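Local coordinates for putative Hit-like protein involved in cell-cycle regulation (Streptococcus mutans, PDB 3L7X) that probably acts as a zinc-binding histidine-triad (HIT) nucleotide hydrolase or transferase, working through a histidine-AMP intermediate, and may take part in cell-cycle regulation, at residues A[41-46]-A[60-65]; A[104-109]-A[113-118]; A[93-98]-A[132-137]; A[66-71]-A[144-149]. All blocks are in the same frame, centred on the assembly; numbering follows the deposited sequence.

How the interactions relate
From the N terminus, interaction 1 closes first: helix 39-45 packs on strand 59-63, with strand 52-55 in the short loop between them. The three later contacts sit one within another. Interaction 4 forms the outermost loop, joining the 66-71 loop to 144-149; interaction 3 lies within it, bringing helix 89-97 to strand 134-139; innermost, interaction 2 folds helix 99-110 back on strand 114-121. Nothing crosses. Interactions 2 and 3 meet on neighbouring antiparallel strands of one sheet, 114-121 and 134-139, and Leu106 CD2 also packs on Leu136 CB. Phe146 of interaction 4 rests against Asn116, Ile118 and Val137, while Leu63 of interaction 1 meets Gly71.

Interaction 1. Residues A[41-46]-A[60-65]; sequences CKIVAG and LAFLDI. With ZN (zinc ion), chain B.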
loop_
_atom_site.group_PDB
_atom_site.type_symbol
_atom_site.label_atom_id
_atom_site.label_comp_id
_atom_site.label_asym_id
_atom_site.label_seq_id
_atom_site.Cartn_x
_atom_site.Cartn_y
_atom_site.Cartn_z
ATOM N N CYS A 41 14.761 0.298 -13.364
ATOM C CA CYS A 41 14.772 1.066 -14.615
ATOM C C CYS A 41 15.291 0.162 -15.742
ATOM O O CYS A 41 14.774 0.204 -16.881
ATOM C CB CYS A 41 15.654 2.317 -14.488
ATOM S SG CYS A 41 14.722 3.730 -13.713
ATOM N N LYS A 42 16.296 -0.645 -15.422
ATOM C CA LYS A 42 16.833 -1.559 -16.446
ATOM C C LYS A 42 15.805 -2.614 -16.837
ATOM O O LYS A 42 15.644 -2.940 -18.003
ATOM C CB LYS A 42 18.120 -2.202 -15.943
ATOM C CG LYS A 42 19.270 -1.198 -15.821
ATOM C CD LYS A 42 20.440 -1.900 -15.179
ATOM C CE LYS A 42 21.559 -0.900 -14.862
ATOM N NZ LYS A 42 22.756 -1.626 -14.361
ATOM N N ILE A 43 15.041 -3.102 -15.860
ATOM C CA ILE A 43 13.911 -3.953 -16.193
ATOM C C ILE A 43 12.815 -3.290 -17.055
ATOM O O ILE A 43 12.367 -3.866 -18.042
ATOM C CB ILE A 43 13.287 -4.561 -14.864
ATOM C CG1 ILE A 43 14.260 -5.613 -14.287
ATOM C CG2 ILE A 43 11.944 -5.251 -15.206
ATOM C CD1 ILE A 43 13.912 -6.064 -12.884
ATOM N N VAL A 44 12.409 -2.072 -16.701
ATOM C CA VAL A 44 11.499 -1.283 -17.511
ATOM C C VAL A 44 12.001 -1.081 -18.943
ATOM O O VAL A 44 11.211 -1.119 -19.874
ATOM C CB VAL A 44 11.221 0.082 -16.844
ATOM C CG1 VAL A 44 10.380 1.028 -17.772
ATOM C CG2 VAL A 44 10.402 -0.154 -15.513
ATOM N N ALA A 45 13.298 -0.866 -19.079
ATOM C CA ALA A 45 13.923 -0.585 -20.398
ATOM C C ALA A 45 14.018 -1.883 -21.215
ATOM O O ALA A 45 14.274 -1.858 -22.430
ATOM C CB ALA A 45 15.263 0.032 -20.219
ATOM N N GLY A 46 13.834 -3.026 -20.565
ATOM C CA GLY A 46 13.915 -4.308 -21.245
ATOM C C GLY A 46 15.369 -4.800 -21.343
ATOM O O GLY A 46 15.667 -5.795 -22.043
ATOM N N LEU A 60 4.511 -1.588 -14.634
ATOM C CA LEU A 60 4.981 -2.937 -14.900
ATOM C C LEU A 60 4.869 -3.756 -13.606
ATOM O O LEU A 60 5.273 -3.300 -12.513
ATOM C CB LEU A 60 6.485 -2.909 -15.398
ATOM C CG LEU A 60 7.079 -4.313 -15.545
ATOM C CD1 LEU A 60 6.421 -5.098 -16.728
ATOM C CD2 LEU A 60 8.592 -4.204 -15.784
ATOM N N ALA A 61 4.351 -4.990 -13.714
ATOM C CA ALA A 61 4.289 -5.861 -12.522
ATOM C C ALA A 61 4.981 -7.156 -12.897
ATOM O O ALA A 61 4.786 -7.658 -14.002
ATOM C CB ALA A 61 2.810 -6.149 -12.119
ATOM N N PHE A 62 5.802 -7.689 -12.004
ATOM C CA PHE A 62 6.496 -8.958 -12.270
ATOM C C PHE A 62 6.590 -9.721 -10.956
ATOM O O PHE A 62 6.446 -9.125 -9.869
ATOM C CB PHE A 62 7.928 -8.704 -12.822
ATOM C CG PHE A 62 8.709 -7.663 -12.042
ATOM C CD1 PHE A 62 9.448 -8.025 -10.874
ATOM C CD2 PHE A 62 8.757 -6.348 -12.498
ATOM C CE1 PHE A 62 10.199 -7.037 -10.127
ATOM C CE2 PHE A 62 9.532 -5.342 -11.763
ATOM C CZ PHE A 62 10.228 -5.712 -10.579
ATOM N N LEU A 63 6.746 -11.043 -11.023
ATOM C CA LEU A 63 6.932 -11.824 -9.794
ATOM C C LEU A 63 8.228 -11.414 -9.089
ATOM O O LEU A 63 9.282 -11.241 -9.710
ATOM C CB LEU A 63 6.952 -13.349 -10.032
ATOM C CG LEU A 63 5.632 -13.859 -10.626
ATOM C CD1 LEU A 63 5.748 -15.352 -11.031
ATOM C CD2 LEU A 63 4.466 -13.679 -9.576
ATOM N N ASP A 64 8.149 -11.288 -7.759
ATOM C CA ASP A 64 9.372 -11.089 -6.995
ATOM C C ASP A 64 10.117 -12.422 -6.942
ATOM O O ASP A 64 9.576 -13.430 -6.528
ATOM C CB ASP A 64 9.025 -10.610 -5.565
ATOM C CG ASP A 64 10.269 -10.155 -4.831
ATOM O OD1 ASP A 64 11.248 -10.970 -4.652
ATOM O OD2 ASP A 64 10.362 -8.949 -4.505
ATOM N N ILE A 65 11.358 -12.461 -7.437
ATOM C CA ILE A 65 12.043 -13.695 -7.535
ATOM C C ILE A 65 12.244 -14.436 -6.232
ATOM O O ILE A 65 12.384 -15.674 -6.236
ATOM C CB ILE A 65 13.465 -13.390 -8.222
ATOM C CG1 ILE A 65 13.262 -13.750 -9.647
ATOM C CG2 ILE A 65 14.590 -14.038 -7.479
ATOM C CD1 ILE A 65 12.457 -12.849 -10.339
HETATM ZN ZN ZN B . 14.472 3.239 -11.475
#
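Helix 41-45 passes over strand 60-63 with its axis 10.3 Å away and nearly at right angles to it, 106° between their directions; the backbones come nearest at Val44 and Leu60, whose CA atoms are 7.2 Å apart. The side chains close this gap with hydrocarbon alone. Ile43 turns its CG2 branch to the sheet, because CG2 stands anti to the backbone N while CG1 lies beside it (chi1 -71°). This methyl touches Leu60 CD2 at 3.6 Å, the two side chains crossing at about a right angle. The same CG2 reaches Phe62 CE2 at 4.2 Å, meeting the ring obliquely. Val44 adds a looser touch, CG2 to Leu60 CD2 at 4.4 Å, and also leans on Ile76 of the adjoining strand 73-77. Cys41 takes no part in the packing and binds the zinc ion through SG at 2.3 Å, together with Cys38, His80 and His131. Gly46, the first residue past the helix, has positive phi and bonds back into the last turn as a Schellman motif, its N 3.0 Å from Ile43 O. Cys41 on the first turn of the helix and Cys38 just before it supply two of the zinc ligands, and the helix is seated on the antiparallel sheet of the HIT fold, an arrangement characteristic of a Cys2His2 zinc site built on a CxxC pair.

Interaction 2. Residues A[104-109]-A[113-118]; sequences RALQKA and DGLNII
Leu106 and Leu115 both carry CG anti to the backbone N (chi1 -164° and -170°), which sends the two side chains across the gap between helix and strand until Leu106 CD2 and Leu115 CD1 stand 4.2 Å apart. They cross at about a right angle, branch end against branch end. Gln107 uses the same first torsion and stays extended beyond CG, carrying its amide up to the start of the strand: NE2 lies 4.1 Å from the carbonyl carbon of Asp113 and 4.4 Å from Gly114 N. The hydrogen bond of this amide goes to the neighbouring Ala112 O, in the turn that joins the segments. Asp113 sets off away from the helix, and its OD2 accepts from Ala141 N. Asp113 and Gly114 both face Arg139 in a classic beta bulge at the beginning of the strand. Farther along, Leu115 to Ile118 pair antiparallel with a strand of the second subunit, carrying the sheet across the interface, while Leu106 also packs on Ile167 of that subunit. With no hydrogen bond spanning 104-109 and 113-118, the contact is van der Waals in kind, shared between the leucine pair and the Gln107 side chain laid against the Asp113-Gly114 backbone.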
loop_
_atom_site.group_PDB
_atom_site.type_symbol
_atom_site.label_atom_id
_atom_site.label_comp_id
_atom_site.label_asym_id
_atom_site.label_seq_id
_atom_site.Cartn_x
_atom_site.Cartn_y
_atom_site.Cartn_z
ATOM N N ARG A 104 -6.640 -8.932 -7.914
ATOM C CA ARG A 104 -7.747 -9.881 -8.121
ATOM C C ARG A 104 -7.240 -11.056 -8.942
ATOM O O ARG A 104 -7.530 -12.216 -8.622
ATOM C CB ARG A 104 -8.925 -9.220 -8.795
ATOM C CG ARG A 104 -9.762 -8.420 -7.800
ATOM C CD ARG A 104 -11.051 -7.892 -8.475
ATOM N NE ARG A 104 -10.865 -6.809 -9.454
ATOM C CZ ARG A 104 -10.871 -5.527 -9.140
ATOM N NH1 ARG A 104 -10.915 -5.129 -7.864
ATOM N NH2 ARG A 104 -10.772 -4.655 -10.121
ATOM N N ALA A 105 -6.501 -10.747 -10.007
ATOM C CA ALA A 105 -5.951 -11.817 -10.865
ATOM C C ALA A 105 -4.989 -12.713 -10.079
ATOM O O ALA A 105 -5.002 -13.936 -10.197
ATOM C CB ALA A 105 -5.249 -11.205 -12.102
ATOM N N LEU A 106 -4.098 -12.108 -9.298
ATOM C CA LEU A 106 -3.190 -12.886 -8.476
ATOM C C LEU A 106 -3.905 -13.829 -7.499
ATOM O O LEU A 106 -3.527 -14.988 -7.289
ATOM C CB LEU A 106 -2.298 -11.883 -7.732
ATOM C CG LEU A 106 -1.038 -12.289 -7.076
ATOM C CD1 LEU A 106 -0.125 -12.990 -8.120
ATOM C CD2 LEU A 106 -0.359 -10.972 -6.579
ATOM N N GLN A 107 -4.942 -13.306 -6.870
ATOM C CA GLN A 107 -5.708 -14.097 -5.941
ATOM C C GLN A 107 -6.383 -15.238 -6.691
ATOM O O GLN A 107 -6.376 -16.363 -6.219
ATOM C CB GLN A 107 -6.780 -13.246 -5.222
ATOM C CG GLN A 107 -7.652 -14.152 -4.325
ATOM C CD GLN A 107 -8.703 -13.365 -3.554
ATOM O OE1 GLN A 107 -9.384 -12.478 -4.119
ATOM N NE2 GLN A 107 -8.873 -13.712 -2.259
ATOM N N LYS A 108 -6.915 -14.955 -7.879
ATOM C CA LYS A 108 -7.608 -16.005 -8.645
ATOM C C LYS A 108 -6.603 -17.101 -9.058
ATOM O O LYS A 108 -6.825 -18.317 -8.873
ATOM C CB LYS A 108 -8.248 -15.407 -9.905
ATOM C CG LYS A 108 -9.496 -14.553 -9.663
ATOM C CD LYS A 108 -10.222 -14.222 -11.003
ATOM C CE LYS A 108 -9.324 -13.490 -12.054
ATOM N NZ LYS A 108 -9.033 -11.974 -11.890
ATOM N N ALA A 109 -5.480 -16.673 -9.636
ATOM C CA ALA A 109 -4.470 -17.625 -10.113
ATOM C C ALA A 109 -3.919 -18.519 -9.013
ATOM O O ALA A 109 -3.656 -19.711 -9.263
ATOM C CB ALA A 109 -3.326 -16.876 -10.782
ATOM N N ASP A 113 -6.219 -16.916 0.052
ATOM C CA ASP A 113 -7.320 -16.518 0.972
ATOM C C ASP A 113 -7.308 -15.044 1.328
ATOM O O ASP A 113 -8.347 -14.483 1.776
ATOM C CB ASP A 113 -7.249 -17.334 2.264
ATOM C CG ASP A 113 -7.284 -18.852 1.990
ATOM O OD1 ASP A 113 -8.283 -19.326 1.434
ATOM O OD2 ASP A 113 -6.274 -19.539 2.250
ATOM N N GLY A 114 -6.177 -14.378 1.126
ATOM C CA GLY A 114 -6.071 -12.961 1.502
ATOM C C GLY A 114 -4.861 -12.372 0.770
ATOM O O GLY A 114 -4.191 -13.071 -0.009
ATOM N N LEU A 115 -4.621 -11.091 1.004
ATOM C CA LEU A 115 -3.490 -10.466 0.293
ATOM C C LEU A 115 -3.030 -9.281 1.104
ATOM O O LEU A 115 -3.845 -8.455 1.575
ATOM C CB LEU A 115 -3.934 -9.990 -1.098
ATOM C CG LEU A 115 -2.733 -9.542 -2.005
ATOM C CD1 LEU A 115 -2.720 -10.381 -3.210
ATOM C CD2 LEU A 115 -3.039 -8.154 -2.412
ATOM N N ASN A 116 -1.684 -9.132 1.228
ATOM C CA ASN A 116 -1.156 -7.862 1.747
ATOM C C ASN A 116 -0.583 -6.995 0.637
ATOM O O ASN A 116 0.143 -7.521 -0.226
ATOM C CB ASN A 116 -0.034 -8.072 2.753
ATOM C CG ASN A 116 -0.480 -8.959 3.941
ATOM O OD1 ASN A 116 -0.266 -10.164 3.941
ATOM N ND2 ASN A 116 -1.168 -8.324 4.942
ATOM N N ILE A 117 -0.891 -5.707 0.698
ATOM C CA ILE A 117 -0.304 -4.712 -0.241
ATOM C C ILE A 117 0.674 -3.872 0.538
ATOM O O ILE A 117 0.281 -3.285 1.579
ATOM C CB ILE A 117 -1.441 -3.814 -0.811
ATOM C CG1 ILE A 117 -2.310 -4.699 -1.704
ATOM C CG2 ILE A 117 -0.816 -2.658 -1.660
ATOM C CD1 ILE A 117 -3.593 -3.978 -2.178
ATOM N N ILE A 118 1.959 -3.826 0.127
ATOM C CA ILE A 118 2.957 -3.183 1.002
ATOM C C ILE A 118 3.910 -2.321 0.200
ATOM O O ILE A 118 4.390 -2.760 -0.864
ATOM C CB ILE A 118 3.816 -4.268 1.700
ATOM C CG1 ILE A 118 2.885 -5.177 2.526
ATOM C CG2 ILE A 118 4.882 -3.673 2.646
ATOM C CD1 ILE A 118 3.604 -6.447 3.055
#

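Interaction 3. Residues A[93-98]-A[132-137]; sequences ANLFAR and AHVHLV. With NA (sodium ion), chain C.
Val134 packs tightly against helix 89-97, chiefly through its methyl CG2, which meets two side chains of successive helix residues. Leu95 CD2 lies 3.8 Å from Val134 CG2, and the two side chains slide past each other in opposite directions. Phe96 CZ comes closer still, 3.7 Å from the same CG2, with the ring oblique to the methyl. Val134 CG1, anti to the backbone N (chi1 -177°), also touches this ring, 4.0 Å from Phe96 CE1. All three residues are buried, and no hydrogen bond joins the segments.

The other side of the strand is polar and hydrated. There His133 and His135, flanking Val134 in the sequence, bind a sodium ion through NE2, at 2.8 Å from His133 and 2.9 Å from His135; the ion lies in the plane of the His135 ring, at its edge. Two waters also bind the ion. Water 1 donates to His133 O at 2.8 Å and lies above one face of the His133 ring, offset toward its rim. These histidines belong to the predicted histidine triad, in which His133 is the expected nucleophile that becomes adenylylated; its ND1 is bonded to His131 O.

Strand 134-139 runs between strands 73-77 and 114-121, and Ile99 of the following helix and Ile117 of strand 114-121 also cover Val134. The Phe96 ring also stacks on Phe96 of the second subunit.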
loop_
_atom_site.group_PDB
_atom_site.type_symbol
_atom_site.label_atom_id
_atom_site.label_comp_id
_atom_site.label_asym_id
_atom_site.label_seq_id
_atom_site.Cartn_x
_atom_site.Cartn_y
_atom_site.Cartn_z
ATOM N N ALA A 93 -1.542 8.149 -7.733
ATOM C CA ALA A 93 -2.838 7.757 -8.290
ATOM C C ALA A 93 -2.611 6.799 -9.456
ATOM O O ALA A 93 -3.271 5.777 -9.555
ATOM C CB ALA A 93 -3.646 8.964 -8.701
ATOM N N ASN A 94 -1.650 7.110 -10.330
ATOM C CA ASN A 94 -1.398 6.224 -11.462
ATOM C C ASN A 94 -0.884 4.836 -11.114
ATOM O O ASN A 94 -1.321 3.844 -11.716
ATOM C CB ASN A 94 -0.345 6.834 -12.399
ATOM C CG ASN A 94 -0.931 7.760 -13.409
ATOM O OD1 ASN A 94 -2.120 7.696 -13.725
ATOM N ND2 ASN A 94 -0.076 8.622 -13.979
ATOM N N LEU A 95 0.051 4.766 -10.166
ATOM C CA LEU A 95 0.586 3.491 -9.735
ATOM C C LEU A 95 -0.525 2.617 -9.091
ATOM O O LEU A 95 -0.662 1.439 -9.395
ATOM C CB LEU A 95 1.719 3.710 -8.751
ATOM C CG LEU A 95 2.391 2.431 -8.168
ATOM C CD1 LEU A 95 2.897 1.507 -9.317
ATOM C CD2 LEU A 95 3.520 2.809 -7.309
ATOM N N PHE A 96 -1.313 3.191 -8.195
ATOM C CA PHE A 96 -2.220 2.305 -7.477
ATOM C C PHE A 96 -3.522 2.031 -8.201
ATOM O O PHE A 96 -4.189 1.028 -7.885
ATOM C CB PHE A 96 -2.499 2.911 -6.108
ATOM C CG PHE A 96 -1.364 2.678 -5.129
ATOM C CD1 PHE A 96 -1.358 1.571 -4.324
ATOM C CD2 PHE A 96 -0.344 3.623 -5.006
ATOM C CE1 PHE A 96 -0.289 1.353 -3.414
ATOM C CE2 PHE A 96 0.716 3.400 -4.074
ATOM C CZ PHE A 96 0.726 2.264 -3.310
ATOM N N ALA A 97 -3.866 2.832 -9.213
ATOM C CA ALA A 97 -5.112 2.570 -9.939
ATOM C C ALA A 97 -5.156 1.128 -10.474
ATOM O O ALA A 97 -6.198 0.529 -10.552
ATOM C CB ALA A 97 -5.227 3.553 -11.113
ATOM N N ARG A 98 -3.999 0.602 -10.880
ATOM C CA ARG A 98 -3.933 -0.729 -11.503
ATOM C C ARG A 98 -3.932 -1.864 -10.461
ATOM O O ARG A 98 -4.140 -3.025 -10.799
ATOM C CB ARG A 98 -2.608 -0.903 -12.295
ATOM C CG ARG A 98 -1.924 0.337 -12.874
ATOM C CD ARG A 98 -2.822 1.156 -13.743
ATOM N NE ARG A 98 -2.256 1.703 -15.001
ATOM C CZ ARG A 98 -2.078 3.001 -15.273
ATOM N NH1 ARG A 98 -2.320 3.949 -14.372
ATOM N NH2 ARG A 98 -1.634 3.372 -16.478
ATOM N N ALA A 132 10.434 2.959 -6.701
ATOM C CA ALA A 132 9.219 2.626 -5.905
ATOM C C ALA A 132 8.689 1.286 -6.337
ATOM O O ALA A 132 8.541 1.034 -7.542
ATOM C CB ALA A 132 8.179 3.761 -6.124
ATOM N N HIS A 133 8.275 0.419 -5.371
ATOM C CA HIS A 133 7.661 -0.836 -5.785
ATOM C C HIS A 133 6.609 -1.178 -4.720
ATOM O O HIS A 133 6.857 -0.976 -3.519
ATOM C CB HIS A 133 8.685 -1.994 -5.899
ATOM C CG HIS A 133 9.693 -2.076 -4.799
ATOM N ND1 HIS A 133 10.734 -1.175 -4.708
ATOM C CD2 HIS A 133 9.916 -3.019 -3.839
ATOM C CE1 HIS A 133 11.542 -1.535 -3.714
ATOM N NE2 HIS A 133 11.075 -2.649 -3.178
ATOM N N VAL A 134 5.440 -1.637 -5.188
ATOM C CA VAL A 134 4.398 -2.088 -4.271
ATOM C C VAL A 134 4.337 -3.573 -4.274
ATOM O O VAL A 134 4.213 -4.247 -5.348
ATOM C CB VAL A 134 3.033 -1.534 -4.733
ATOM C CG1 VAL A 134 1.904 -1.961 -3.693
ATOM C CG2 VAL A 134 3.112 -0.032 -4.875
ATOM N N HIS A 135 4.502 -4.170 -3.087
ATOM C CA HIS A 135 4.444 -5.642 -3.014
ATOM C C HIS A 135 2.956 -6.081 -2.974
ATOM O O HIS A 135 2.174 -5.467 -2.260
ATOM C CB HIS A 135 4.949 -6.144 -1.676
ATOM C CG HIS A 135 6.400 -5.870 -1.421
ATOM N ND1 HIS A 135 7.356 -6.863 -1.505
ATOM C CD2 HIS A 135 7.045 -4.742 -1.058
ATOM C CE1 HIS A 135 8.540 -6.351 -1.223
ATOM N NE2 HIS A 135 8.383 -5.062 -0.941
ATOM N N LEU A 136 2.636 -7.135 -3.724
ATOM C CA LEU A 136 1.304 -7.840 -3.553
ATOM C C LEU A 136 1.692 -9.198 -3.038
ATOM O O LEU A 136 2.376 -9.937 -3.730
ATOM C CB LEU A 136 0.578 -7.960 -4.887
ATOM C CG LEU A 136 0.405 -6.652 -5.675
ATOM C CD1 LEU A 136 -0.413 -6.917 -6.984
ATOM C CD2 LEU A 136 -0.273 -5.591 -4.880
ATOM N N VAL A 137 1.316 -9.524 -1.809
ATOM C CA VAL A 137 1.785 -10.754 -1.138
ATOM C C VAL A 137 0.516 -11.590 -0.888
ATOM O O VAL A 137 -0.247 -11.347 0.103
ATOM C CB VAL A 137 2.452 -10.439 0.205
ATOM C CG1 VAL A 137 2.945 -11.706 0.880
ATOM C CG2 VAL A 137 3.622 -9.421 0.025
HETATM NA NA NA C . 10.524 -3.094 -0.499
HETATM O O HOH W 1 8.431 -1.290 -1.271
HETATM O O HOH W 2 11.824 -4.479 1.270
#

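Interaction 4. Residues A[66-71]-A[144-149]; sequences SQATKG and DEFDIR
Apolar contact accounts for most of the meeting between the 66-71 loop and 144-149. Thr69 directs its methyl CG2 at Phe146 CB, 3.6 Å away, and the side chains cross at a slant. Ala68 CB adds a second point on the same aromatic residue, 4.1 Å from Phe146 CD1; both groups approach the ring obliquely. The ring arrives there because Phe146 CG is anti to the backbone N (chi1 -177°).

Polar groups are satisfied mostly outside the pair. Thr69 OG1 bonds to Pro138 O, leaving its methyl to face Asp144, whose OD1 is 3.8 Å from Thr69 CG2. The other carboxylate oxygen, Asp144 OD2, accepts a hydrogen bond from Phe140 N and forms a salt bridge with Arg139 NE, two partners that tie this side chain to the end of strand 134-139. A water links the segments: it accepts from Lys70 N at 3.0 Å and donates weakly to Asp144 OD1 at 3.3 Å.

The 66-71 loop leads from strand 59-63 to strand 73-77, while Phe146 lies over Asn116, Ile118 and Val137 of strands 114-121 and 134-139. Its ring meets Phe150 of the second subunit edge-to-face, and Asp147 to Arg149 pair antiparallel with a strand of that subunit.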
loop_
_atom_site.group_PDB
_atom_site.type_symbol
_atom_site.label_atom_id
_atom_site.label_comp_id
_atom_site.label_asym_id
_atom_site.label_seq_id
_atom_site.Cartn_x
_atom_site.Cartn_y
_atom_site.Cartn_z
ATOM N N SER A 66 12.151 -13.713 -5.106
ATOM C CA SER A 66 12.372 -14.355 -3.801
ATOM C C SER A 66 11.092 -15.029 -3.267
ATOM O O SER A 66 11.156 -15.780 -2.297
ATOM C CB SER A 66 12.768 -13.282 -2.762
ATOM O OG SER A 66 11.618 -12.409 -2.410
ATOM N N GLN A 67 9.968 -14.707 -3.879
ATOM C CA GLN A 67 8.645 -15.352 -3.575
ATOM C C GLN A 67 8.392 -15.503 -2.059
ATOM O O GLN A 67 8.397 -16.658 -1.508
ATOM C CB GLN A 67 8.575 -16.736 -4.254
ATOM C CG GLN A 67 8.443 -16.677 -5.782
ATOM C CD GLN A 67 7.122 -16.038 -6.210
ATOM O OE1 GLN A 67 7.054 -14.831 -6.424
ATOM N NE2 GLN A 67 6.085 -16.835 -6.292
ATOM N N ALA A 68 8.218 -14.367 -1.386
ATOM C CA ALA A 68 7.981 -14.405 0.081
ATOM C C ALA A 68 6.796 -15.345 0.315
ATOM O O ALA A 68 6.794 -16.110 1.296
ATOM C CB ALA A 68 7.663 -12.987 0.666
ATOM N N THR A 69 5.801 -15.267 -0.583
ATOM C CA THR A 69 4.773 -16.298 -0.645
ATOM C C THR A 69 4.514 -16.561 -2.104
ATOM O O THR A 69 5.040 -15.869 -2.968
ATOM C CB THR A 69 3.374 -15.791 -0.076
ATOM O OG1 THR A 69 2.922 -14.679 -0.855
ATOM C CG2 THR A 69 3.518 -15.268 1.395
ATOM N N LYS A 70 3.703 -17.587 -2.366
ATOM C CA LYS A 70 3.457 -18.007 -3.737
ATOM C C LYS A 70 2.711 -16.901 -4.497
ATOM O O LYS A 70 1.628 -16.475 -4.081
ATOM C CB LYS A 70 2.636 -19.314 -3.761
ATOM C CG LYS A 70 2.397 -19.803 -5.163
ATOM C CD LYS A 70 1.367 -20.988 -5.190
ATOM C CE LYS A 70 0.935 -21.283 -6.638
ATOM N NZ LYS A 70 -0.064 -22.405 -6.857
ATOM N N GLY A 71 3.296 -16.387 -5.579
ATOM C CA GLY A 71 2.657 -15.304 -6.291
ATOM C C GLY A 71 3.054 -13.920 -5.868
ATOM O O GLY A 71 2.543 -12.969 -6.412
ATOM N N ASP A 144 1.558 -19.728 5.804
ATOM C CA ASP A 144 2.715 -18.881 5.431
ATOM C C ASP A 144 3.763 -18.661 6.512
ATOM O O ASP A 144 3.470 -18.551 7.697
ATOM C CB ASP A 144 2.231 -17.465 4.979
ATOM C CG ASP A 144 1.373 -17.524 3.734
ATOM O OD1 ASP A 144 1.745 -18.321 2.813
ATOM O OD2 ASP A 144 0.356 -16.807 3.707
ATOM N N GLU A 145 5.000 -18.477 6.075
ATOM C CA GLU A 145 6.052 -18.115 7.002
ATOM C C GLU A 145 6.174 -16.582 6.965
ATOM O O GLU A 145 6.769 -15.950 7.835
ATOM C CB GLU A 145 7.334 -18.775 6.541
ATOM C CG GLU A 145 7.211 -20.312 6.494
ATOM C CD GLU A 145 7.863 -20.961 7.691
ATOM O OE1 GLU A 145 8.346 -22.106 7.537
ATOM O OE2 GLU A 145 7.906 -20.339 8.786
ATOM N N PHE A 146 5.575 -16.019 5.944
ATOM C CA PHE A 146 5.364 -14.572 5.890
ATOM C C PHE A 146 4.438 -14.026 6.982
ATOM O O PHE A 146 3.419 -14.619 7.283
ATOM C CB PHE A 146 4.814 -14.161 4.542
ATOM C CG PHE A 146 4.650 -12.659 4.416
ATOM C CD1 PHE A 146 5.712 -11.884 4.048
ATOM C CD2 PHE A 146 3.473 -12.048 4.697
ATOM C CE1 PHE A 146 5.591 -10.497 3.966
ATOM C CE2 PHE A 146 3.330 -10.677 4.600
ATOM C CZ PHE A 146 4.393 -9.880 4.228
ATOM N N ASP A 147 4.768 -12.870 7.546
ATOM C CA ASP A 147 3.960 -12.334 8.643
ATOM C C ASP A 147 4.243 -10.853 8.847
ATOM O O ASP A 147 5.330 -10.424 8.615
ATOM C CB ASP A 147 4.372 -13.057 9.930
ATOM C CG ASP A 147 3.451 -12.771 11.071
ATOM O OD1 ASP A 147 2.218 -12.711 10.838
ATOM O OD2 ASP A 147 3.982 -12.574 12.183
ATOM N N ILE A 148 3.254 -10.077 9.325
ATOM C CA ILE A 148 3.486 -8.689 9.745
ATOM C C ILE A 148 3.225 -8.653 11.251
ATOM O O ILE A 148 2.161 -9.100 11.669
ATOM C CB ILE A 148 2.537 -7.694 9.033
ATOM C CG1 ILE A 148 2.610 -7.888 7.479
ATOM C CG2 ILE A 148 2.888 -6.241 9.468
ATOM C CD1 ILE A 148 1.746 -6.938 6.644
ATOM N N ARG A 149 4.192 -8.192 12.041
ATOM C CA ARG A 149 4.067 -8.092 13.515
ATOM C C ARG A 149 3.450 -6.770 13.951
ATOM O O ARG A 149 4.151 -5.812 14.248
ATOM C CB ARG A 149 5.452 -8.227 14.159
ATOM C CG ARG A 149 5.443 -8.482 15.673
ATOM C CD ARG A 149 6.855 -8.581 16.265
HETATM O O HOH W 3 3.044 -19.338 -0.070
#